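Local coordinates for D-aminoacyl-tRNA deacylase (Archaeoglobus fulgidus, PDB 1YQE), which probably hydrolyses D-aminoacyl-tRNAs with the help of zinc, releasing free tRNA and the D-amino acid, at residues A[77-82]-A[162-167]; A[21-26]-A[168-173]; A[16-21]-A[48-53]. One frame throughout, in Å; residues are numbered along the deposited sequence.

How the interactions relate
The three contacts lie on one side of the chain's centre; helix 15-24 takes part in two of them and touches the third. Interactions 2 and 3 share Lys21 and use that helix against different neighbours: helix 167-182 in interaction 2 and strand 47-51 in interaction 3, their centres 11 Å apart. Interaction 1 binds pyrophosphate through Arg79, His80 and Ser81, and its centre is 12 Å from each of the others. It meets residues 16-21 where Arg79 CB lies 3.5 Å from Ala16 CB and where Asn19 ND2 probably donates to Trp164 O over 3.2 Å. The side chain of Gln18, in interaction 3, is about 13 Å from the pyrophosphate.

Interaction 1 of 3, residues A[77-82]-A[162-167]; sequences ASRHSS and EEWKDR. With POP (pyrophosphate 2-), chain B.
Trp164 gives its indole N-H to the carbonyl oxygen of His80 from an unusual direction: NE1 sits 3.1 Å from O but 60° out of the carbonyl plane, so the bond does not use a lone pair. Seen from the tryptophan it is regular, because the oxygen lies close to the ring plane and the N-H points fairly straight at it. This bond helps to fix the rotation of the indole while the side chain of Arg79 lies over one of its faces. CG of Arg79 is placed between the backbone N and the carbonyl carbon (chi1 58°), and from there the chain runs extended to NE across the ring. CB meets the pyrrole side at 3.5 Å from Trp164 CD1. Farther along, CD stands over the middle of the six-membered ring, 3.6 Å from its centroid, as a CH-pi contact. The guanidinium continues beyond as a cation-pi partner, with CZ 4.9 Å from the same centroid and the two planes 36° apart. Ser81 closes the ring edge, its CB 3.8 Å from CZ2.

The indole thus lies along the chain of an arginine whose NH1 reaches the ligand, donating to pyrophosphate O1 at 2.9 Å, with the oxygen near the guanidinium plane. Oxygen O5 of the other phosphate accepts from the backbone N of Ser81 at 3.0 Å and, weakly, from ND1 of His80, whose other ring nitrogen NE2 is bonded to Tyr199. Arg79, His80 and Ser81 each meet both the indole and the anion, His80 through its carbonyl on one hand and its ring on the other. Arg54 adds another donor to the anion. The arrangement is that of a pyrophosphate pocket on strand 73-81, with one arginine packed along an indole face.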
loop_
_atom_site.group_PDB
_atom_site.type_symbol
_atom_site.label_atom_id
_atom_site.label_comp_id
_atom_site.label_asym_id
_atom_site.label_seq_id
_atom_site.Cartn_x
_atom_site.Cartn_y
_atom_site.Cartn_z
ATOM N N ALA A 77 -0.742 -2.178 9.199
ATOM C CA ALA A 77 -1.610 -1.156 9.772
ATOM C C ALA A 77 -0.692 -0.243 10.569
ATOM O O ALA A 77 -0.040 -0.684 11.510
ATOM C CB ALA A 77 -2.647 -1.797 10.685
ATOM N N SER A 78 -0.636 1.027 10.190
ATOM C CA SER A 78 0.250 1.952 10.869
ATOM C C SER A 78 -0.216 3.395 10.806
ATOM O O SER A 78 -1.157 3.737 10.096
ATOM C CB SER A 78 1.650 1.850 10.250
ATOM O OG SER A 78 2.432 2.998 10.544
ATOM N N ARG A 79 0.453 4.242 11.571
ATOM C CA ARG A 79 0.134 5.653 11.571
ATOM C C ARG A 79 0.924 6.280 10.428
ATOM O O ARG A 79 1.854 5.666 9.892
ATOM C CB ARG A 79 0.569 6.289 12.893
ATOM C CG ARG A 79 2.052 6.131 13.183
ATOM C CD ARG A 79 2.430 6.788 14.499
ATOM N NE ARG A 79 3.776 6.424 14.926
ATOM C CZ ARG A 79 4.889 6.782 14.297
ATOM N NH1 ARG A 79 4.826 7.527 13.203
ATOM N NH2 ARG A 79 6.068 6.390 14.760
ATOM N N HIS A 80 0.536 7.489 10.042
ATOM C CA HIS A 80 1.244 8.224 9.004
ATOM C C HIS A 80 1.612 9.569 9.617
ATOM O O HIS A 80 0.742 10.294 10.095
ATOM C CB HIS A 80 0.369 8.446 7.765
ATOM C CG HIS A 80 0.952 9.426 6.793
ATOM N ND1 HIS A 80 2.174 9.232 6.183
ATOM C CD2 HIS A 80 0.511 10.636 6.374
ATOM C CE1 HIS A 80 2.461 10.282 5.435
ATOM N NE2 HIS A 80 1.469 11.149 5.534
ATOM N N SER A 81 2.900 9.894 9.616
ATOM C CA SER A 81 3.353 11.156 10.183
ATOM C C SER A 81 3.716 12.141 9.076
ATOM O O SER A 81 4.479 11.814 8.172
ATOM C CB SER A 81 4.564 10.917 11.091
ATOM O OG SER A 81 4.972 12.118 11.724
ATOM N N SER A 82 3.160 13.345 9.145
ATOM C CA SER A 82 3.441 14.361 8.140
ATOM C C SER A 82 3.413 15.751 8.750
ATOM O O SER A 82 2.632 16.026 9.663
ATOM C CB SER A 82 2.426 14.282 6.999
ATOM O OG SER A 82 2.710 15.250 6.003
ATOM N N GLU A 162 -3.108 13.477 17.006
ATOM C CA GLU A 162 -4.540 13.726 17.107
ATOM C C GLU A 162 -5.309 12.685 16.305
ATOM O O GLU A 162 -6.328 12.157 16.759
ATOM C CB GLU A 162 -4.878 15.125 16.589
ATOM C CG GLU A 162 -4.757 16.213 17.638
ATOM C CD GLU A 162 -5.665 15.964 18.827
ATOM O OE1 GLU A 162 -6.878 15.746 18.611
ATOM O OE2 GLU A 162 -5.167 15.988 19.975
ATOM N N GLU A 163 -4.812 12.388 15.110
ATOM C CA GLU A 163 -5.456 11.412 14.244
ATOM C C GLU A 163 -5.115 9.974 14.631
ATOM O O GLU A 163 -5.954 9.082 14.509
ATOM C CB GLU A 163 -5.063 11.663 12.784
ATOM C CG GLU A 163 -5.534 12.995 12.215
ATOM C CD GLU A 163 -4.817 14.188 12.823
ATOM O OE1 GLU A 163 -3.570 14.202 12.804
ATOM O OE2 GLU A 163 -5.501 15.115 13.311
ATOM N N TRP A 164 -3.893 9.746 15.102
ATOM C CA TRP A 164 -3.485 8.398 15.483
ATOM C C TRP A 164 -4.325 7.857 16.639
ATOM O O TRP A 164 -4.574 6.655 16.730
ATOM C CB TRP A 164 -2.006 8.366 15.879
ATOM C CG TRP A 164 -1.073 9.012 14.893
ATOM C CD1 TRP A 164 -1.275 9.184 13.551
ATOM C CD2 TRP A 164 0.217 9.563 15.177
ATOM N NE1 TRP A 164 -0.189 9.814 12.983
ATOM C CE2 TRP A 164 0.740 10.057 13.960
ATOM C CE3 TRP A 164 0.984 9.688 16.345
ATOM C CZ2 TRP A 164 1.996 10.668 13.877
ATOM C CZ3 TRP A 164 2.234 10.295 16.263
ATOM C CH2 TRP A 164 2.726 10.778 15.037
ATOM N N LYS A 165 -4.766 8.747 17.519
ATOM C CA LYS A 165 -5.566 8.342 18.667
ATOM C C LYS A 165 -7.061 8.332 18.355
ATOM O O LYS A 165 -7.874 7.952 19.200
ATOM C CB LYS A 165 -5.299 9.279 19.848
ATOM C CG LYS A 165 -3.858 9.276 20.335
ATOM C CD LYS A 165 -3.695 10.169 21.555
ATOM C CE LYS A 165 -2.279 10.109 22.104
ATOM N NZ LYS A 165 -1.872 8.713 22.441
ATOM N N ASP A 166 -7.417 8.746 17.140
ATOM C CA ASP A 166 -8.813 8.800 16.721
ATOM C C ASP A 166 -9.395 7.390 16.651
ATOM O O ASP A 166 -9.079 6.622 15.741
ATOM C CB ASP A 166 -8.917 9.482 15.352
ATOM C CG ASP A 166 -10.338 9.889 15.004
ATOM O OD1 ASP A 166 -11.258 9.077 15.211
ATOM O OD2 ASP A 166 -10.534 11.020 14.509
ATOM N N ARG A 167 -10.250 7.060 17.615
ATOM C CA ARG A 167 -10.874 5.741 17.685
ATOM C C ARG A 167 -11.732 5.397 16.473
ATOM O O ARG A 167 -11.633 4.299 15.929
ATOM C CB ARG A 167 -11.737 5.634 18.944
ATOM C CG ARG A 167 -11.263 4.602 19.957
ATOM C CD ARG A 167 -9.914 4.974 20.553
ATOM N NE ARG A 167 -9.595 4.153 21.721
ATOM C CZ ARG A 167 -8.468 4.244 22.417
ATOM N NH1 ARG A 167 -7.536 5.122 22.066
ATOM N NH2 ARG A 167 -8.272 3.462 23.469
HETATM P P1 POP B . 6.789 6.742 10.529
HETATM O O1 POP B . 6.818 8.102 11.207
HETATM O O2 POP B . 6.446 5.683 11.583
HETATM O O3 POP B . 8.145 6.388 9.936
HETATM O O POP B . 5.588 6.650 9.384
HETATM P P2 POP B . 5.658 7.374 7.890
HETATM O O4 POP B . 6.887 8.222 7.696
HETATM O O5 POP B . 4.437 8.210 7.692
HETATM O O6 POP B . 5.585 6.124 6.879
#

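Interaction 2 of 3, residues A[21-26]-A[168-173]; sequences KDNLLT and EAAEVV
The carbonyl oxygen of Asn23, whose side chain packs on helix 167-182, is gripped twice by Thr26: OG1 donates to it at 2.8 Å and the backbone N at 3.2 Å. Helix 15-24 packs here on helix 167-182 beside the mixed sheet, in a helix-helix contact where an amide lies on backbone and methylenes. The side chain of Asn23 carries nearly all of it. With CG anti to its own carbonyl carbon and beside the backbone N (chi1 -74°), the amide is laid against the backbone of Ala170 and the foot of Glu171.

The two ends of the amide do different work. ND2 rests over the peptide between these residues, 3.6 Å from Ala170 C, and touches the methyl CB of Ala170 at 3.7 Å. It also comes within 3.5 Å of Glu171 N, but both are donors and no bond joins them; the amide nitrogen has a weak bond back to Asn19 O in its own helix. No hydrogen bond crosses between the segments, so the fit is one of van der Waals packing. An alanine in place of Asn23 is likely to leave a gap over the Ala170-Glu171 peptide and the Glu171 methylenes without a covering group.

Glu171 is bent at chi2 (-73°), which carries its carboxylate away to a salt bridge with Arg130 and leaves its aliphatic part for the asparagine. The amide and carboxylate planes stand almost perpendicular, and OD1 of Asn23 ends against Glu171 CG at 3.4 Å.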
loop_
_atom_site.group_PDB
_atom_site.type_symbol
_atom_site.label_atom_id
_atom_site.label_comp_id
_atom_site.label_asym_id
_atom_site.label_seq_id
_atom_site.Cartn_x
_atom_site.Cartn_y
_atom_site.Cartn_z
ATOM N N LYS A 21 -5.961 -2.496 15.372
ATOM C CA LYS A 21 -5.929 -3.867 15.866
ATOM C C LYS A 21 -7.121 -4.164 16.769
ATOM O O LYS A 21 -7.804 -5.172 16.588
ATOM C CB LYS A 21 -4.644 -4.131 16.650
ATOM C CG LYS A 21 -4.535 -5.566 17.134
ATOM C CD LYS A 21 -3.458 -5.736 18.192
ATOM C CE LYS A 21 -3.846 -5.053 19.494
ATOM N NZ LYS A 21 -2.806 -5.245 20.539
ATOM N N ASP A 22 -7.363 -3.292 17.746
ATOM C CA ASP A 22 -8.481 -3.491 18.665
ATOM C C ASP A 22 -9.812 -3.649 17.935
ATOM O O ASP A 22 -10.654 -4.451 18.338
ATOM C CB ASP A 22 -8.583 -2.333 19.663
ATOM C CG ASP A 22 -7.425 -2.303 20.644
ATOM O OD1 ASP A 22 -7.019 -3.383 21.122
ATOM O OD2 ASP A 22 -6.931 -1.198 20.949
ATOM N N ASN A 23 -10.007 -2.886 16.865
ATOM C CA ASN A 23 -11.249 -2.970 16.103
ATOM C C ASN A 23 -11.327 -4.265 15.300
ATOM O O ASN A 23 -12.384 -4.893 15.218
ATOM C CB ASN A 23 -11.380 -1.755 15.182
ATOM C CG ASN A 23 -11.727 -0.486 15.944
ATOM O OD1 ASN A 23 -12.829 -0.355 16.484
ATOM N ND2 ASN A 23 -10.787 0.449 16.001
ATOM N N LEU A 24 -10.199 -4.663 14.716
ATOM C CA LEU A 24 -10.112 -5.889 13.926
ATOM C C LEU A 24 -10.399 -7.111 14.803
ATOM O O LEU A 24 -10.947 -8.113 14.336
ATOM C CB LEU A 24 -8.708 -6.009 13.318
ATOM C CG LEU A 24 -8.454 -5.876 11.806
ATOM C CD1 LEU A 24 -9.426 -4.915 11.161
ATOM C CD2 LEU A 24 -7.018 -5.416 11.588
ATOM N N LEU A 25 -10.032 -7.016 16.076
ATOM C CA LEU A 25 -10.229 -8.105 17.026
ATOM C C LEU A 25 -11.691 -8.415 17.342
ATOM O O LEU A 25 -11.999 -9.496 17.839
ATOM C CB LEU A 25 -9.487 -7.796 18.327
ATOM C CG LEU A 25 -7.960 -7.878 18.271
ATOM C CD1 LEU A 25 -7.362 -7.266 19.537
ATOM C CD2 LEU A 25 -7.536 -9.333 18.107
ATOM N N THR A 26 -12.590 -7.476 17.065
ATOM C CA THR A 26 -14.006 -7.702 17.338
ATOM C C THR A 26 -14.736 -8.290 16.135
ATOM O O THR A 26 -15.896 -8.693 16.239
ATOM C CB THR A 26 -14.716 -6.401 17.738
ATOM O OG1 THR A 26 -14.680 -5.484 16.639
ATOM C CG2 THR A 26 -14.031 -5.771 18.938
ATOM N N GLU A 168 -12.584 6.328 16.056
ATOM C CA GLU A 168 -13.452 6.074 14.917
ATOM C C GLU A 168 -12.702 5.981 13.598
ATOM O O GLU A 168 -13.092 5.218 12.715
ATOM C CB GLU A 168 -14.536 7.142 14.814
ATOM C CG GLU A 168 -15.425 6.949 13.606
ATOM C CD GLU A 168 -16.712 7.725 13.699
ATOM O OE1 GLU A 168 -16.698 8.852 14.242
ATOM O OE2 GLU A 168 -17.738 7.212 13.214
ATOM N N ALA A 169 -11.637 6.763 13.452
ATOM C CA ALA A 169 -10.849 6.716 12.229
ATOM C C ALA A 169 -10.292 5.299 12.086
ATOM O O ALA A 169 -10.311 4.720 11.000
ATOM C CB ALA A 169 -9.701 7.735 12.285
ATOM N N ALA A 170 -9.817 4.743 13.198
ATOM C CA ALA A 170 -9.253 3.393 13.200
ATOM C C ALA A 170 -10.330 2.352 12.924
ATOM O O ALA A 170 -10.063 1.320 12.310
ATOM C CB ALA A 170 -8.588 3.105 14.539
ATOM N N GLU A 171 -11.545 2.635 13.384
ATOM C CA GLU A 171 -12.672 1.731 13.202
ATOM C C GLU A 171 -13.085 1.712 11.725
ATOM O O GLU A 171 -13.456 0.668 11.184
ATOM C CB GLU A 171 -13.834 2.190 14.095
ATOM C CG GLU A 171 -14.928 1.159 14.330
ATOM C CD GLU A 171 -15.798 0.943 13.113
ATOM O OE1 GLU A 171 -16.087 1.932 12.408
ATOM O OE2 GLU A 171 -16.204 -0.213 12.872
ATOM N N VAL A 172 -13.013 2.872 11.077
ATOM C CA VAL A 172 -13.355 2.966 9.667
ATOM C C VAL A 172 -12.322 2.202 8.845
ATOM O O VAL A 172 -12.674 1.483 7.910
ATOM C CB VAL A 172 -13.420 4.442 9.203
ATOM C CG1 VAL A 172 -13.520 4.518 7.689
ATOM C CG2 VAL A 172 -14.633 5.122 9.830
ATOM N N VAL A 173 -11.050 2.346 9.203
ATOM C CA VAL A 173 -9.984 1.644 8.499
ATOM C C VAL A 173 -10.147 0.136 8.676
ATOM O O VAL A 173 -9.998 -0.630 7.721
ATOM C CB VAL A 173 -8.590 2.045 9.031
ATOM C CG1 VAL A 173 -7.526 1.058 8.518
ATOM C CG2 VAL A 173 -8.251 3.456 8.583
#

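Interaction 3 of 3, residues A[16-21]-A[48-53]; sequences AGQNIK and IAETKE
Glu50 reaches from strand 47-51 to helix 15-24, and its side chain can be followed outward atom by atom. CB points toward the helix, and with CG anti to the backbone N (chi1 -153°) the chain runs extended from there. CG is the first to meet a partner, 3.8 Å from Gln18 NE2. The carboxyl carbon CD then lies 3.2 Å from Lys21 NZ, which straddles both oxygens: NZ is 2.8 Å from OE1 and 2.9 Å from OE2, a salt bridge whose individual hydrogen bonds are weak in geometry. OE2 has a further partner in the hydroxyl of Tyr41.

On the other oxygen, the bond from Gln18 NE2 to Glu50 OE1 is modelled at 2.5 Å, too short to be relied on, and the placing of the amide is doubtful to that extent. The amide and carboxylate are turned only 15° from one another. As modelled, NE2 also bonds Ser11 O, while Gln18 OE1 accepts from Lys21 NZ at 2.8 Å.

Closer to the backbone, the contact of Lys21 is apolar: its CG touches CG2 of Ile48 at 4.0 Å, so the lysine passes the strand with methylenes before presenting its charge. The axes of residues 16-21 and 48-51 run at 152°, roughly antiparallel, as in the helix-on-sheet layer of an alpha/beta fold. The chemistry is a charged pair with an amide beside it: the buried carboxylate of Glu50 is probably kept ionised by the ammonium group of Lys21, which Gln18 OE1 probably helps to hold in place.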
loop_
_atom_site.group_PDB
_atom_site.type_symbol
_atom_site.label_atom_id
_atom_site.label_comp_id
_atom_site.label_asym_id
_atom_site.label_seq_id
_atom_site.Cartn_x
_atom_site.Cartn_y
_atom_site.Cartn_z
ATOM N N ALA A 16 -1.887 4.240 16.291
ATOM C CA ALA A 16 -2.817 4.011 15.189
ATOM C C ALA A 16 -2.947 2.515 14.927
ATOM O O ALA A 16 -4.054 1.984 14.822
ATOM C CB ALA A 16 -2.329 4.724 13.933
ATOM N N GLY A 17 -1.806 1.842 14.819
ATOM C CA GLY A 17 -1.818 0.411 14.576
ATOM C C GLY A 17 -2.578 -0.347 15.651
ATOM O O GLY A 17 -3.324 -1.282 15.353
ATOM N N GLN A 18 -2.391 0.056 16.905
ATOM C CA GLN A 18 -3.062 -0.591 18.026
ATOM C C GLN A 18 -4.575 -0.403 18.000
ATOM O O GLN A 18 -5.317 -1.342 18.267
ATOM C CB GLN A 18 -2.502 -0.071 19.357
ATOM C CG GLN A 18 -1.094 -0.552 19.657
ATOM C CD GLN A 18 -1.011 -2.061 19.694
ATOM O OE1 GLN A 18 -1.704 -2.707 20.476
ATOM N NE2 GLN A 18 -0.168 -2.636 18.844
ATOM N N ASN A 19 -5.036 0.808 17.692
ATOM C CA ASN A 19 -6.474 1.051 17.645
ATOM C C ASN A 19 -7.107 0.278 16.496
ATOM O O ASN A 19 -8.235 -0.209 16.614
ATOM C CB ASN A 19 -6.779 2.543 17.507
ATOM C CG ASN A 19 -6.511 3.311 18.788
ATOM O OD1 ASN A 19 -6.767 2.815 19.886
ATOM N ND2 ASN A 19 -6.007 4.530 18.654
ATOM N N ILE A 20 -6.384 0.166 15.385
ATOM C CA ILE A 20 -6.886 -0.576 14.238
ATOM C C ILE A 20 -6.993 -2.028 14.678
ATOM O O ILE A 20 -7.995 -2.698 14.419
ATOM C CB ILE A 20 -5.925 -0.469 13.014
ATOM C CG1 ILE A 20 -5.939 0.967 12.471
ATOM C CG2 ILE A 20 -6.339 -1.472 11.926
ATOM C CD1 ILE A 20 -4.899 1.250 11.405
ATOM N N LYS A 21 -5.961 -2.496 15.372
ATOM C CA LYS A 21 -5.929 -3.867 15.866
ATOM C C LYS A 21 -7.121 -4.164 16.769
ATOM O O LYS A 21 -7.804 -5.172 16.588
ATOM C CB LYS A 21 -4.644 -4.131 16.650
ATOM C CG LYS A 21 -4.535 -5.566 17.134
ATOM C CD LYS A 21 -3.458 -5.736 18.192
ATOM C CE LYS A 21 -3.846 -5.053 19.494
ATOM N NZ LYS A 21 -2.806 -5.245 20.539
ATOM N N ILE A 48 -3.718 -11.720 12.615
ATOM C CA ILE A 48 -3.186 -10.444 13.079
ATOM C C ILE A 48 -1.871 -10.756 13.787
ATOM O O ILE A 48 -1.782 -11.720 14.551
ATOM C CB ILE A 48 -4.111 -9.737 14.095
ATOM C CG1 ILE A 48 -5.464 -9.413 13.459
ATOM C CG2 ILE A 48 -3.442 -8.447 14.583
ATOM C CD1 ILE A 48 -6.455 -8.761 14.420
ATOM N N ALA A 49 -0.847 -9.953 13.529
ATOM C CA ALA A 49 0.443 -10.169 14.168
ATOM C C ALA A 49 0.957 -8.857 14.729
ATOM O O ALA A 49 0.918 -7.820 14.062
ATOM C CB ALA A 49 1.445 -10.745 13.171
ATOM N N GLU A 50 1.438 -8.913 15.964
ATOM C CA GLU A 50 1.964 -7.743 16.638
ATOM C C GLU A 50 3.462 -7.949 16.823
ATOM O O GLU A 50 3.906 -9.030 17.211
ATOM C CB GLU A 50 1.268 -7.584 17.989
ATOM C CG GLU A 50 1.205 -6.168 18.508
ATOM C CD GLU A 50 0.129 -5.991 19.567
ATOM O OE1 GLU A 50 -0.045 -4.856 20.052
ATOM O OE2 GLU A 50 -0.545 -6.986 19.913
ATOM N N THR A 51 4.239 -6.914 16.525
ATOM C CA THR A 51 5.687 -6.978 16.657
ATOM C C THR A 51 6.169 -5.729 17.382
ATOM O O THR A 51 5.509 -4.692 17.338
ATOM C CB THR A 51 6.373 -7.045 15.278
ATOM O OG1 THR A 51 7.791 -7.135 15.452
ATOM C CG2 THR A 51 6.051 -5.796 14.457
ATOM N N LYS A 52 7.308 -5.831 18.057
ATOM C CA LYS A 52 7.858 -4.691 18.777
ATOM C C LYS A 52 8.754 -3.873 17.859
ATOM O O LYS A 52 9.237 -2.808 18.230
ATOM C CB LYS A 52 8.645 -5.156 20.011
ATOM C CG LYS A 52 7.761 -5.701 21.134
ATOM C CD LYS A 52 8.525 -5.872 22.446
ATOM C CE LYS A 52 9.500 -7.040 22.388
ATOM N NZ LYS A 52 8.791 -8.342 22.247
ATOM N N GLU A 53 8.964 -4.375 16.650
ATOM C CA GLU A 53 9.802 -3.683 15.679
ATOM C C GLU A 53 9.085 -2.512 15.024
ATOM O O GLU A 53 7.861 -2.521 14.865
ATOM C CB GLU A 53 10.238 -4.637 14.571
ATOM C CG GLU A 53 10.998 -5.859 15.029
ATOM C CD GLU A 53 11.350 -6.762 13.867
ATOM O OE1 GLU A 53 11.954 -7.829 14.097
ATOM O OE2 GLU A 53 11.019 -6.400 12.719
#